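Local coordinates for protein TRAP dicarboxylate transporter, DctP subunit (Sulfurospirillum deleyianum, PDB 4OVS) that binds succinate and, as the periplasmic solute-binding subunit of a TRAP transporter, probably delivers dicarboxylates to the membrane components for uptake, at residues 49-52 with 53-57; 112-115 with 116-120; 124-127 with 128-132; 243-246 with 247-250; 258-261 with 262-266. All coordinates share one frame; numbering follows the deposited sequence.

Contact 1 of 5, residues 49-52 with 53-57; sequences KRVG and ELTNG
With CG of Arg50 beside its backbone N (chi1 -68°) and the chain bent again at chi2 and chi3, the guanidinium curls along the helix surface to Glu53, whose side chain runs out straight beyond CG to meet it. The salt bridge is short, 2.8 Å from Arg50 NH1 to Glu53 OE1. The oxygen lies in the guanidinium plane but is approached on its anti side, somewhat out of the carboxylate plane, and the two flat groups stand 65° apart. CG of Leu54 lies over one guanidinium face, and its CD2 is 3.6 Å from Arg50 NH2. Glu53 OE2 faces Lys49; a water spans the gap, accepting from Lys49 NZ at 3.0 Å and donating to Glu53 OE2 at 2.8 Å. Here helix 39-54, the helical arm of a beta-alpha-beta unit, comes to its end. A Schellman motif closes it: Gly57 N reaches back to Gly52 O at 3.0 Å and Asn56 N to Glu53 O at 3.2 Å, with Asn56 at positive phi as the C-prime residue. Thr55 adds a second grip: its OG1, at 2.9 Å, and its backbone N approach Val51 O from opposite faces of that carbonyl plane. The same hydroxyl oxygen also bonds to Val59 N of strand 59-64, while on helix 253-289 Val51 packs against Ala259 and Arg50 NE has a second acid in Glu262.

Contact 2 of 5, residues 112-115 with 116-120; sequences DKDH and LYKVL
The imidazole of His115 meets Val119 one turn on at a slant: CG2 of the valine is 4.0 Å from His115 NE2. Both ring nitrogens have polar partners beyond this turn, NE2 with Val328 O and ND1 with Arg111 N, which should fix the rotation of the ring. The Tyr117 ring is likewise oblique to the backbone of the preceding turn, its CD2 3.3 Å from Lys113 O, the carbonyl that accepts from Tyr117 N. Asp112 is the N-cap of helix 113-120: its OD1 takes the His115 N-H at 3.0 Å, with an N-H...O angle of 163°, and its main-chain O accepts from Leu116 N. On the outer side Asp114, whose CG swings away from its backbone N (chi1 174°), offers OD2 to Lys118 NZ, which arrives on an extended chain. That salt bridge is long and weak at 3.3 Å, and the ammonium has a stronger partner in the C-terminal carboxylate of Lys332. Lys113 and Leu116 run side by side, CD of the lysine 4.0 Å from Leu116 CD2, before Lys113 NZ goes on to Asp144. The short helix is thus tied on one flank to strand 137-152, through Asp144 and Tyr142, and on the other to the C-terminal residues Val328, Val331 and Lys332.

Contact 3 of 5, residues 124-127 with 128-132; sequences VGQI and LKDKV
Gln126 reaches over one turn of helix 123-134 to Asp130, an i to i+4 pairing on the exposed side of this amphipathic helix. The glutamine leaves with CG opposite its backbone N (chi1 -174°), then bends at chi2 (66°), which turns the amide along the helix so that NE2 comes within 2.8 Å of Asp130 OD1. The acceptor lies in the amide plane, yet the donor stands above the carboxylate plane, 42° out of it, and the N-H...O line is bent. On the buried side, Val124 and Leu128 lie alongside each other and point the same way, Val124 CG1 3.8 Å from Leu128 CD1. Val124 also touches Leu324 of helix 317-330, and Leu128 touches Phe104 and Tyr142. Two lysines carry their charges off the turn to other parts of the fold. Lys129, extended beyond CG, lays its CG 3.4 Å from Gly125 O and sends NZ to Leu140 O on strand 137-152; Gly125 O also accepts from the Tyr142 hydroxyl, besides its helical bond from Lys129 N. Lys131 bends only at its last torsion, and its NZ forms a salt bridge with Glu100. The aliphatic part of that lysine runs beside Ile127, its CE 3.8 Å from Ile127 CG2.

Contact 4 of 5, residues 243-246 with 247-250; sequences SFWK and KFPK
Phe248 packs against two helix residues, Phe244 at CD1 and Trp245 at CD2, in different ways. The side chains of Phe248 and Phe244 lie side by side and point the same way, with ring planes inclined at 46°; Phe244 CE1 is 3.6 Å from Phe248 CD1. Against Trp245 the planes are almost parallel, 8° apart, yet slid so far that the rings barely overlap, and Trp245 CZ3 is 4.0 Å from Phe248 CD2. Together they form an aromatic cluster where helix 242-247 gives way to the loop before helix 253-289. Pro249 CD lies over one face of the Phe248 ring, near its rim. Replacing Phe248 with an alanine would probably open a gap among Phe244, Trp245 and Ile28, and leave the helix end less firmly packed. Phe248 N makes weak bonds to Phe244 O and Trp245 O, while Lys247 N keeps a sound bond to Ser243 O; ring contact thus supplements few backbone bonds, and Lys253 adds a cation-pi contact to Trp245 and a bond to its O.

Contact 5 of 5, residues 258-261 with 262-266; sequences QAMK and EATEY
Met260 O is approached by both the main-chain N and the side-chain OG1 of Thr264, N at 2.9 Å and OG1 at 2.8 Å. OG1 also has Asp141 OD2 as a partner and accepts from Trp143 NE1, both on strand 137-152. The threonine puts OG1 beside its backbone N (chi1 -66°), which places it near the carbonyl of the preceding turn. Met260, a selenomethionine in this crystal, crosses Thr264 at about a right angle and packs on Leu140 and Trp143 of the strand, as well as on Phe47 of helix 39-54. The opposite flank of this turn of helix 253-289 is polar. Gln258 and Glu262 both run out extended beyond CG, and Gln258 NE2 delivers a nearly straight bond, 2.7 Å and 172°, to Glu262 OE2. It arrives almost head-on to that oxygen, with the acceptor in the amide plane, although the amide and carboxylate planes are 39° apart. Glu262 OE1 pairs with Arg50 NE on helix 39-54. An alanine in place of Glu262 would probably leave the Arg50 guanidinium short of one carboxylate mate and the Gln258 amide free to turn. With an amide and a guanidinium among its partners, the Glu262 carboxylate is likely to remain ionised, a negative link between two neighbouring helices.

How the contacts relate
Contact 1 lies on helix 39-54 and contact 5 on helix 253-289, and the two helices pack together, with Arg50 NE meeting Glu262 OE1 at 2.8 Å. Contacts 2 and 3 lie on successive helices, joined where Val119 O probably accepts from Gly125 N. Contact 4 is the surface one and rests on aromatic rings; the other four are partly buried, with charged or amide pairs on the outside and mostly apolar groups, a histidine or a threonine inward. Helix ends mark the contrast further: contact 2 opens on an aspartate cap, contact 1 closes with a Schellman motif, and contact 4 also sits where a helix ends, while contacts 3 and 5 lie within continuous helix.

Contact 1 of 5, residues 49-52 with 53-57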
loop_
_atom_site.group_PDB
_atom_site.type_symbol
_atom_site.label_atom_id
_atom_site.label_comp_id
_atom_site.label_asym_id
_atom_site.label_seq_id
_atom_site.Cartn_x
_atom_site.Cartn_y
_atom_site.Cartn_z
ATOM N N LYS A 49 -0.522 -21.620 -0.230
ATOM C CA LYS A 49 0.201 -22.882 -0.190
ATOM C C LYS A 49 0.240 -23.495 1.228
ATOM O O LYS A 49 0.056 -24.700 1.405
ATOM C CB LYS A 49 1.625 -22.631 -0.665
ATOM C CG LYS A 49 2.413 -23.892 -0.891
ATOM C CD LYS A 49 3.910 -23.588 -1.144
ATOM C CE LYS A 49 4.748 -23.574 0.142
ATOM N NZ LYS A 49 6.251 -23.597 -0.086
ATOM N N ARG A 50 0.492 -22.671 2.239
ATOM C CA ARG A 50 0.632 -23.189 3.614
ATOM C C ARG A 50 -0.708 -23.699 4.214
ATOM O O ARG A 50 -0.744 -24.734 4.902
ATOM C CB ARG A 50 1.266 -22.146 4.508
ATOM C CG ARG A 50 2.718 -21.866 4.171
ATOM C CD ARG A 50 3.584 -23.105 4.430
ATOM N NE ARG A 50 3.649 -23.426 5.849
ATOM C CZ ARG A 50 3.639 -24.644 6.383
ATOM N NH1 ARG A 50 3.511 -25.735 5.633
ATOM N NH2 ARG A 50 3.719 -24.761 7.706
ATOM N N VAL A 51 -1.796 -22.993 3.962
ATOM C CA VAL A 51 -3.130 -23.499 4.346
ATOM C C VAL A 51 -3.350 -24.920 3.807
ATOM O O VAL A 51 -3.723 -25.804 4.552
ATOM C CB VAL A 51 -4.247 -22.563 3.904
ATOM C CG1 VAL A 51 -5.637 -23.222 4.089
ATOM C CG2 VAL A 51 -4.154 -21.259 4.683
ATOM N N GLY A 52 -3.125 -25.135 2.512
ATOM C CA GLY A 52 -3.231 -26.456 1.919
ATOM C C GLY A 52 -2.398 -27.519 2.641
ATOM O O GLY A 52 -2.888 -28.609 2.940
ATOM N N GLU A 53 -1.125 -27.213 2.881
ATOM C CA GLU A 53 -0.221 -28.132 3.563
ATOM C C GLU A 53 -0.672 -28.383 5.005
ATOM O O GLU A 53 -0.805 -29.512 5.414
ATOM C CB GLU A 53 1.210 -27.584 3.514
ATOM C CG GLU A 53 1.742 -27.498 2.107
ATOM C CD GLU A 53 3.105 -26.795 1.987
ATOM O OE1 GLU A 53 3.478 -25.981 2.862
ATOM O OE2 GLU A 53 3.827 -27.084 1.011
ATOM N N LEU A 54 -0.980 -27.337 5.741
ATOM C CA LEU A 54 -1.348 -27.495 7.152
ATOM C C LEU A 54 -2.706 -28.164 7.354
ATOM O O LEU A 54 -2.972 -28.711 8.411
ATOM C CB LEU A 54 -1.341 -26.140 7.859
ATOM C CG LEU A 54 0.001 -25.508 8.175
ATOM C CD1 LEU A 54 -0.116 -24.114 8.695
ATOM C CD2 LEU A 54 0.796 -26.387 9.143
ATOM N N THR A 55 -3.567 -28.164 6.344
ATOM C CA THR A 55 -4.860 -28.786 6.514
ATOM C C THR A 55 -4.926 -30.119 5.795
ATOM O O THR A 55 -6.007 -30.647 5.599
ATOM C CB THR A 55 -6.014 -27.910 6.012
ATOM O OG1 THR A 55 -5.906 -27.696 4.580
ATOM C CG2 THR A 55 -6.011 -26.600 6.745
ATOM N N ASN A 56 -3.774 -30.659 5.427
ATOM C CA ASN A 56 -3.701 -31.838 4.549
ATOM C C ASN A 56 -4.717 -31.908 3.399
ATOM O O ASN A 56 -5.325 -32.949 3.155
ATOM C CB ASN A 56 -3.760 -33.110 5.379
ATOM C CG ASN A 56 -2.694 -33.138 6.449
ATOM O OD1 ASN A 56 -1.508 -33.136 6.149
ATOM N ND2 ASN A 56 -3.113 -33.163 7.708
ATOM N N GLY A 57 -4.917 -30.793 2.710
ATOM C CA GLY A 57 -5.653 -30.785 1.452
ATOM C C GLY A 57 -7.141 -30.588 1.638
ATOM O O GLY A 57 -7.928 -30.590 0.690
HETATM O O HOH W 1 6.562 -26.510 0.539
#

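Contact 2 of 5, residues 112-115 with 116-120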
loop_
_atom_site.group_PDB
_atom_site.type_symbol
_atom_site.label_atom_id
_atom_site.label_comp_id
_atom_site.label_asym_id
_atom_site.label_seq_id
_atom_site.Cartn_x
_atom_site.Cartn_y
_atom_site.Cartn_z
ATOM N N ASP A 112 12.086 5.588 8.863
ATOM C CA ASP A 112 12.763 4.455 8.257
ATOM C C ASP A 112 11.997 3.217 8.658
ATOM O O ASP A 112 10.944 3.339 9.288
ATOM C CB ASP A 112 14.245 4.398 8.642
ATOM C CG ASP A 112 14.482 4.517 10.130
ATOM O OD1 ASP A 112 13.598 4.156 10.932
ATOM O OD2 ASP A 112 15.578 4.957 10.523
ATOM N N LYS A 113 12.472 2.034 8.279
ATOM C CA LYS A 113 11.718 0.818 8.524
ATOM C C LYS A 113 11.760 0.424 9.980
ATOM O O LYS A 113 10.839 -0.221 10.493
ATOM C CB LYS A 113 12.262 -0.345 7.690
ATOM C CG LYS A 113 12.016 -0.218 6.193
ATOM C CD LYS A 113 10.583 -0.525 5.827
ATOM C CE LYS A 113 10.335 -0.391 4.321
ATOM N NZ LYS A 113 10.587 -1.630 3.513
ATOM N N ASP A 114 12.852 0.766 10.653
ATOM C CA ASP A 114 12.964 0.477 12.066
ATOM C C ASP A 114 11.839 1.216 12.792
ATOM O O ASP A 114 11.142 0.657 13.637
ATOM C CB ASP A 114 14.351 0.924 12.571
ATOM C CG ASP A 114 14.501 0.791 14.074
ATOM O OD1 ASP A 114 14.757 -0.341 14.559
ATOM O OD2 ASP A 114 14.386 1.827 14.771
ATOM N N HIS A 115 11.678 2.496 12.467
ATOM C CA HIS A 115 10.613 3.291 13.055
ATOM C C HIS A 115 9.253 2.646 12.770
ATOM O O HIS A 115 8.472 2.394 13.684
ATOM C CB HIS A 115 10.649 4.717 12.504
ATOM C CG HIS A 115 9.663 5.633 13.159
ATOM N ND1 HIS A 115 9.086 6.708 12.513
ATOM C CD2 HIS A 115 9.130 5.615 14.401
ATOM C CE1 HIS A 115 8.254 7.321 13.339
ATOM N NE2 HIS A 115 8.277 6.686 14.495
ATOM N N LEU A 116 8.995 2.365 11.493
ATOM C CA LEU A 116 7.734 1.790 11.033
ATOM C C LEU A 116 7.300 0.565 11.825
ATOM O O LEU A 116 6.178 0.464 12.342
ATOM C CB LEU A 116 7.888 1.375 9.565
ATOM C CG LEU A 116 6.676 0.718 8.898
ATOM C CD1 LEU A 116 5.667 1.793 8.657
ATOM C CD2 LEU A 116 6.980 0.011 7.563
ATOM N N TYR A 117 8.184 -0.413 11.902
ATOM C CA TYR A 117 7.805 -1.665 12.525
ATOM C C TYR A 117 7.548 -1.508 14.052
ATOM O O TYR A 117 6.686 -2.186 14.610
ATOM C CB TYR A 117 8.853 -2.726 12.239
ATOM C CG TYR A 117 8.706 -3.336 10.869
ATOM C CD1 TYR A 117 7.530 -3.975 10.501
ATOM C CD2 TYR A 117 9.734 -3.268 9.932
ATOM C CE1 TYR A 117 7.385 -4.537 9.247
ATOM C CE2 TYR A 117 9.587 -3.835 8.673
ATOM C CZ TYR A 117 8.436 -4.464 8.349
ATOM O OH TYR A 117 8.284 -5.009 7.100
ATOM N N LYS A 118 8.277 -0.595 14.702
ATOM C CA LYS A 118 8.024 -0.288 16.099
ATOM C C LYS A 118 6.637 0.314 16.271
ATOM O O LYS A 118 5.999 0.121 17.295
ATOM C CB LYS A 118 9.076 0.672 16.655
ATOM C CG LYS A 118 10.433 0.010 16.983
ATOM C CD LYS A 118 11.401 1.004 17.613
ATOM C CE LYS A 118 12.858 0.476 17.616
ATOM N NZ LYS A 118 13.893 1.492 18.008
ATOM N N VAL A 119 6.175 1.067 15.288
ATOM C CA VAL A 119 4.823 1.593 15.348
ATOM C C VAL A 119 3.785 0.513 15.054
ATOM O O VAL A 119 2.860 0.280 15.859
ATOM C CB VAL A 119 4.660 2.789 14.417
ATOM C CG1 VAL A 119 3.199 3.193 14.306
ATOM C CG2 VAL A 119 5.466 3.921 14.934
ATOM N N LEU A 120 3.960 -0.171 13.939
ATOM C CA LEU A 120 2.991 -1.167 13.486
ATOM C C LEU A 120 2.841 -2.323 14.455
ATOM O O LEU A 120 1.726 -2.749 14.708
ATOM C CB LEU A 120 3.338 -1.713 12.098
ATOM C CG LEU A 120 3.294 -0.723 10.933
ATOM C CD1 LEU A 120 3.530 -1.415 9.569
ATOM C CD2 LEU A 120 2.004 0.070 10.923
#

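Contact 3 of 5, residues 124-127 with 128-132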
loop_
_atom_site.group_PDB
_atom_site.type_symbol
_atom_site.label_atom_id
_atom_site.label_comp_id
_atom_site.label_asym_id
_atom_site.label_seq_id
_atom_site.Cartn_x
_atom_site.Cartn_y
_atom_site.Cartn_z
ATOM N N VAL A 124 0.353 1.915 18.742
ATOM C CA VAL A 124 -0.436 2.606 17.714
ATOM C C VAL A 124 -0.980 1.624 16.695
ATOM O O VAL A 124 -2.167 1.659 16.354
ATOM C CB VAL A 124 0.384 3.702 17.031
ATOM C CG1 VAL A 124 -0.307 4.214 15.807
ATOM C CG2 VAL A 124 0.634 4.839 18.003
ATOM N N GLY A 125 -0.120 0.738 16.206
ATOM C CA GLY A 125 -0.591 -0.324 15.343
ATOM C C GLY A 125 -1.830 -0.996 15.909
ATOM O O GLY A 125 -2.781 -1.256 15.185
ATOM N N GLN A 126 -1.830 -1.286 17.212
ATOM C CA GLN A 126 -2.950 -2.038 17.799
ATOM C C GLN A 126 -4.211 -1.190 17.890
ATOM O O GLN A 126 -5.309 -1.683 17.666
ATOM C CB GLN A 126 -2.590 -2.580 19.180
ATOM C CG GLN A 126 -3.654 -3.490 19.762
ATOM C CD GLN A 126 -3.812 -4.768 18.967
ATOM O OE1 GLN A 126 -2.860 -5.526 18.779
ATOM N NE2 GLN A 126 -5.010 -4.990 18.452
ATOM N N ILE A 127 -4.045 0.092 18.196
ATOM C CA ILE A 127 -5.179 1.004 18.267
ATOM C C ILE A 127 -5.902 1.048 16.930
ATOM O O ILE A 127 -7.126 1.022 16.887
ATOM C CB ILE A 127 -4.737 2.403 18.639
ATOM C CG1 ILE A 127 -4.559 2.516 20.151
ATOM C CG2 ILE A 127 -5.774 3.429 18.175
ATOM C CD1 ILE A 127 -3.643 3.675 20.575
ATOM N N LEU A 128 -5.156 1.118 15.825
ATOM C CA LEU A 128 -5.808 1.180 14.500
ATOM C C LEU A 128 -6.412 -0.172 14.076
ATOM O O LEU A 128 -7.476 -0.208 13.491
ATOM C CB LEU A 128 -4.863 1.730 13.451
ATOM C CG LEU A 128 -4.660 3.195 13.827
ATOM C CD1 LEU A 128 -3.298 3.631 13.481
ATOM C CD2 LEU A 128 -5.676 4.087 13.184
ATOM N N LYS A 129 -5.757 -1.281 14.389
ATOM C CA LYS A 129 -6.393 -2.585 14.175
ATOM C C LYS A 129 -7.755 -2.624 14.885
ATOM O O LYS A 129 -8.753 -3.091 14.351
ATOM C CB LYS A 129 -5.532 -3.727 14.749
ATOM C CG LYS A 129 -4.253 -4.034 14.023
ATOM C CD LYS A 129 -3.678 -5.347 14.501
ATOM C CE LYS A 129 -2.353 -5.610 13.862
ATOM N NZ LYS A 129 -1.765 -6.943 14.234
ATOM N N ASP A 130 -7.772 -2.166 16.126
ATOM C CA ASP A 130 -8.975 -2.309 16.937
ATOM C C ASP A 130 -10.135 -1.534 16.315
ATOM O O ASP A 130 -11.293 -1.958 16.358
ATOM C CB ASP A 130 -8.720 -1.863 18.381
ATOM C CG ASP A 130 -7.870 -2.864 19.165
ATOM O OD1 ASP A 130 -7.571 -3.980 18.660
ATOM O OD2 ASP A 130 -7.521 -2.540 20.325
ATOM N N LYS A 131 -9.814 -0.403 15.717
ATOM C CA LYS A 131 -10.821 0.422 15.044
ATOM C C LYS A 131 -11.416 -0.273 13.822
ATOM O O LYS A 131 -12.598 -0.168 13.549
ATOM C CB LYS A 131 -10.208 1.764 14.641
ATOM C CG LYS A 131 -9.811 2.608 15.852
ATOM C CD LYS A 131 -9.368 4.016 15.467
ATOM C CE LYS A 131 -9.015 4.841 16.684
ATOM N NZ LYS A 131 -10.218 5.506 17.213
ATOM N N VAL A 132 -10.571 -0.965 13.080
ATOM C CA VAL A 132 -10.998 -1.697 11.896
ATOM C C VAL A 132 -11.857 -2.862 12.349
ATOM O O VAL A 132 -12.884 -3.164 11.754
ATOM C CB VAL A 132 -9.766 -2.210 11.122
ATOM C CG1 VAL A 132 -10.169 -3.136 9.962
ATOM C CG2 VAL A 132 -8.949 -1.012 10.630
#

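Contact 4 of 5, residues 243-246 with 247-250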
loop_
_atom_site.group_PDB
_atom_site.type_symbol
_atom_site.label_atom_id
_atom_site.label_comp_id
_atom_site.label_asym_id
_atom_site.label_seq_id
_atom_site.Cartn_x
_atom_site.Cartn_y
_atom_site.Cartn_z
ATOM N N SER A 243 -18.265 -12.523 8.289
ATOM C CA SER A 243 -19.295 -13.554 8.194
ATOM C C SER A 243 -18.704 -14.852 7.639
ATOM O O SER A 243 -19.071 -15.945 8.075
ATOM C CB SER A 243 -20.493 -13.055 7.384
ATOM O OG SER A 243 -20.094 -12.609 6.117
ATOM N N PHE A 244 -17.738 -14.741 6.722
ATOM C CA PHE A 244 -16.949 -15.913 6.356
ATOM C C PHE A 244 -16.276 -16.513 7.607
ATOM O O PHE A 244 -16.375 -17.711 7.852
ATOM C CB PHE A 244 -15.892 -15.579 5.279
ATOM C CG PHE A 244 -14.705 -16.524 5.275
ATOM C CD1 PHE A 244 -14.783 -17.770 4.674
ATOM C CD2 PHE A 244 -13.509 -16.149 5.868
ATOM C CE1 PHE A 244 -13.687 -18.628 4.684
ATOM C CE2 PHE A 244 -12.411 -17.005 5.907
ATOM C CZ PHE A 244 -12.500 -18.243 5.312
ATOM N N TRP A 245 -15.603 -15.695 8.407
ATOM C CA TRP A 245 -14.873 -16.230 9.552
ATOM C C TRP A 245 -15.843 -16.825 10.595
ATOM O O TRP A 245 -15.546 -17.838 11.233
ATOM C CB TRP A 245 -14.020 -15.150 10.196
ATOM C CG TRP A 245 -12.954 -15.656 11.133
ATOM C CD1 TRP A 245 -12.780 -15.300 12.449
ATOM C CD2 TRP A 245 -11.895 -16.581 10.833
ATOM N NE1 TRP A 245 -11.697 -15.940 12.975
ATOM C CE2 TRP A 245 -11.124 -16.727 12.008
ATOM C CE3 TRP A 245 -11.522 -17.289 9.696
ATOM C CZ2 TRP A 245 -10.016 -17.563 12.078
ATOM C CZ3 TRP A 245 -10.408 -18.120 9.761
ATOM C CH2 TRP A 245 -9.664 -18.241 10.933
ATOM N N LYS A 246 -16.992 -16.188 10.768
ATOM C CA LYS A 246 -17.994 -16.671 11.733
ATOM C C LYS A 246 -18.409 -18.105 11.390
ATOM O O LYS A 246 -18.492 -18.963 12.266
ATOM C CB LYS A 246 -19.215 -15.754 11.728
ATOM C CG LYS A 246 -20.291 -16.099 12.779
ATOM C CD LYS A 246 -20.601 -14.893 13.688
ATOM C CE LYS A 246 -21.592 -15.239 14.779
ATOM N NZ LYS A 246 -22.979 -15.406 14.259
ATOM N N LYS A 247 -18.626 -18.343 10.099
ATOM C CA LYS A 247 -19.042 -19.641 9.566
ATOM C C LYS A 247 -17.932 -20.672 9.406
ATOM O O LYS A 247 -18.220 -21.852 9.294
ATOM C CB LYS A 247 -19.634 -19.457 8.166
ATOM C CG LYS A 247 -21.012 -18.776 8.099
ATOM C CD LYS A 247 -21.344 -18.335 6.633
ATOM C CE LYS A 247 -21.254 -19.508 5.614
ATOM N NZ LYS A 247 -21.386 -19.097 4.165
ATOM N N PHE A 248 -16.672 -20.246 9.336
ATOM C CA PHE A 248 -15.588 -21.173 8.978
ATOM C C PHE A 248 -15.399 -22.144 10.126
ATOM O O PHE A 248 -15.505 -21.770 11.276
ATOM C CB PHE A 248 -14.309 -20.417 8.705
ATOM C CG PHE A 248 -13.218 -21.247 8.075
ATOM C CD1 PHE A 248 -13.291 -21.608 6.734
ATOM C CD2 PHE A 248 -12.111 -21.628 8.819
ATOM C CE1 PHE A 248 -12.291 -22.343 6.151
ATOM C CE2 PHE A 248 -11.100 -22.387 8.255
ATOM C CZ PHE A 248 -11.180 -22.729 6.893
ATOM N N PRO A 249 -15.151 -23.412 9.802
ATOM C CA PRO A 249 -15.137 -24.445 10.827
ATOM C C PRO A 249 -14.060 -24.295 11.910
ATOM O O PRO A 249 -12.881 -24.077 11.667
ATOM C CB PRO A 249 -14.985 -25.749 10.023
ATOM C CG PRO A 249 -15.518 -25.419 8.662
ATOM C CD PRO A 249 -15.226 -23.964 8.432
ATOM N N LYS A 250 -14.508 -24.438 13.151
ATOM C CA LYS A 250 -13.676 -24.110 14.302
ATOM C C LYS A 250 -12.381 -24.885 14.324
ATOM O O LYS A 250 -11.369 -24.338 14.711
ATOM C CB LYS A 250 -14.454 -24.353 15.604
ATOM C CG LYS A 250 -13.689 -24.043 16.852
ATOM C CD LYS A 250 -14.631 -24.073 18.066
ATOM C CE LYS A 250 -13.884 -24.087 19.403
ATOM N NZ LYS A 250 -13.339 -25.442 19.742
#

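Contact 5 of 5, residues 258-261 with 262-266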
loop_
_atom_site.group_PDB
_atom_site.type_symbol
_atom_site.label_atom_id
_atom_site.label_comp_id
_atom_site.label_asym_id
_atom_site.label_seq_id
_atom_site.Cartn_x
_atom_site.Cartn_y
_atom_site.Cartn_z
ATOM N N GLN A 258 -2.235 -19.973 11.564
ATOM C CA GLN A 258 -0.823 -20.249 11.579
ATOM C C GLN A 258 -0.258 -19.900 10.167
ATOM O O GLN A 258 0.737 -19.183 10.018
ATOM C CB GLN A 258 -0.557 -21.710 11.972
ATOM C CG GLN A 258 0.927 -22.006 12.021
ATOM C CD GLN A 258 1.272 -23.468 12.206
ATOM O OE1 GLN A 258 0.627 -24.204 12.962
ATOM N NE2 GLN A 258 2.328 -23.888 11.534
ATOM N N ALA A 259 -0.952 -20.364 9.138
ATOM C CA ALA A 259 -0.608 -20.038 7.758
ATOM C C ALA A 259 -0.386 -18.545 7.586
ATOM O O ALA A 259 0.637 -18.118 7.028
ATOM C CB ALA A 259 -1.651 -20.507 6.874
HETATM N N MSE A 260 -1.291 -17.735 8.090
HETATM C CA MSE A 260 -1.140 -16.293 7.937
HETATM C C MSE A 260 0.043 -15.696 8.695
HETATM O O MSE A 260 0.727 -14.791 8.170
HETATM C CB MSE A 260 -2.396 -15.545 8.330
HETATM C CG MSE A 260 -2.333 -14.043 7.953
HETATM SE SE MSE A 260 -2.141 -13.728 6.018
HETATM C CE MSE A 260 -3.930 -14.219 5.462
ATOM N N LYS A 261 0.273 -16.169 9.932
ATOM C CA LYS A 261 1.440 -15.757 10.702
ATOM C C LYS A 261 2.762 -15.986 9.923
ATOM O O LYS A 261 3.599 -15.101 9.805
ATOM C CB LYS A 261 1.462 -16.509 12.050
ATOM C CG LYS A 261 2.526 -16.007 13.037
ATOM C CD LYS A 261 2.668 -16.981 14.238
ATOM C CE LYS A 261 3.715 -16.553 15.275
ATOM N NZ LYS A 261 3.384 -15.281 16.027
ATOM N N GLU A 262 2.934 -17.198 9.430
ATOM C CA GLU A 262 4.107 -17.556 8.658
ATOM C C GLU A 262 4.241 -16.687 7.412
ATOM O O GLU A 262 5.340 -16.223 7.071
ATOM C CB GLU A 262 4.026 -19.039 8.287
ATOM C CG GLU A 262 4.110 -19.908 9.460
ATOM C CD GLU A 262 4.145 -21.393 9.132
ATOM O OE1 GLU A 262 4.468 -21.752 7.977
ATOM O OE2 GLU A 262 3.873 -22.195 10.043
ATOM N N ALA A 263 3.116 -16.409 6.768
ATOM C CA ALA A 263 3.081 -15.669 5.531
ATOM C C ALA A 263 3.436 -14.208 5.752
ATOM O O ALA A 263 4.065 -13.570 4.902
ATOM C CB ALA A 263 1.703 -15.791 4.859
ATOM N N THR A 264 3.079 -13.706 6.924
ATOM C CA THR A 264 3.388 -12.334 7.300
ATOM C C THR A 264 4.908 -12.200 7.464
ATOM O O THR A 264 5.500 -11.264 6.945
ATOM C CB THR A 264 2.671 -11.991 8.615
ATOM O OG1 THR A 264 1.239 -12.003 8.411
ATOM C CG2 THR A 264 3.079 -10.663 9.119
ATOM N N GLU A 265 5.527 -13.159 8.154
ATOM C CA GLU A 265 7.006 -13.165 8.388
ATOM C C GLU A 265 7.710 -13.218 7.019
ATOM O O GLU A 265 8.660 -12.479 6.764
ATOM C CB GLU A 265 7.421 -14.371 9.235
ATOM C CG GLU A 265 8.903 -14.793 9.018
ATOM C CD GLU A 265 9.363 -15.972 9.894
ATOM O OE1 GLU A 265 8.701 -17.054 9.865
ATOM O OE2 GLU A 265 10.406 -15.813 10.597
ATOM N N TYR A 266 7.184 -14.058 6.130
ATOM C CA TYR A 266 7.761 -14.259 4.802
ATOM C C TYR A 266 7.605 -13.007 3.931
ATOM O O TYR A 266 8.543 -12.562 3.293
ATOM C CB TYR A 266 7.098 -15.449 4.134
ATOM C CG TYR A 266 7.461 -15.564 2.695
ATOM C CD1 TYR A 266 8.741 -15.914 2.332
ATOM C CD2 TYR A 266 6.533 -15.338 1.702
ATOM C CE1 TYR A 266 9.110 -16.021 0.992
ATOM C CE2 TYR A 266 6.878 -15.447 0.363
ATOM C CZ TYR A 266 8.166 -15.792 0.018
ATOM O OH TYR A 266 8.565 -15.892 -1.292
#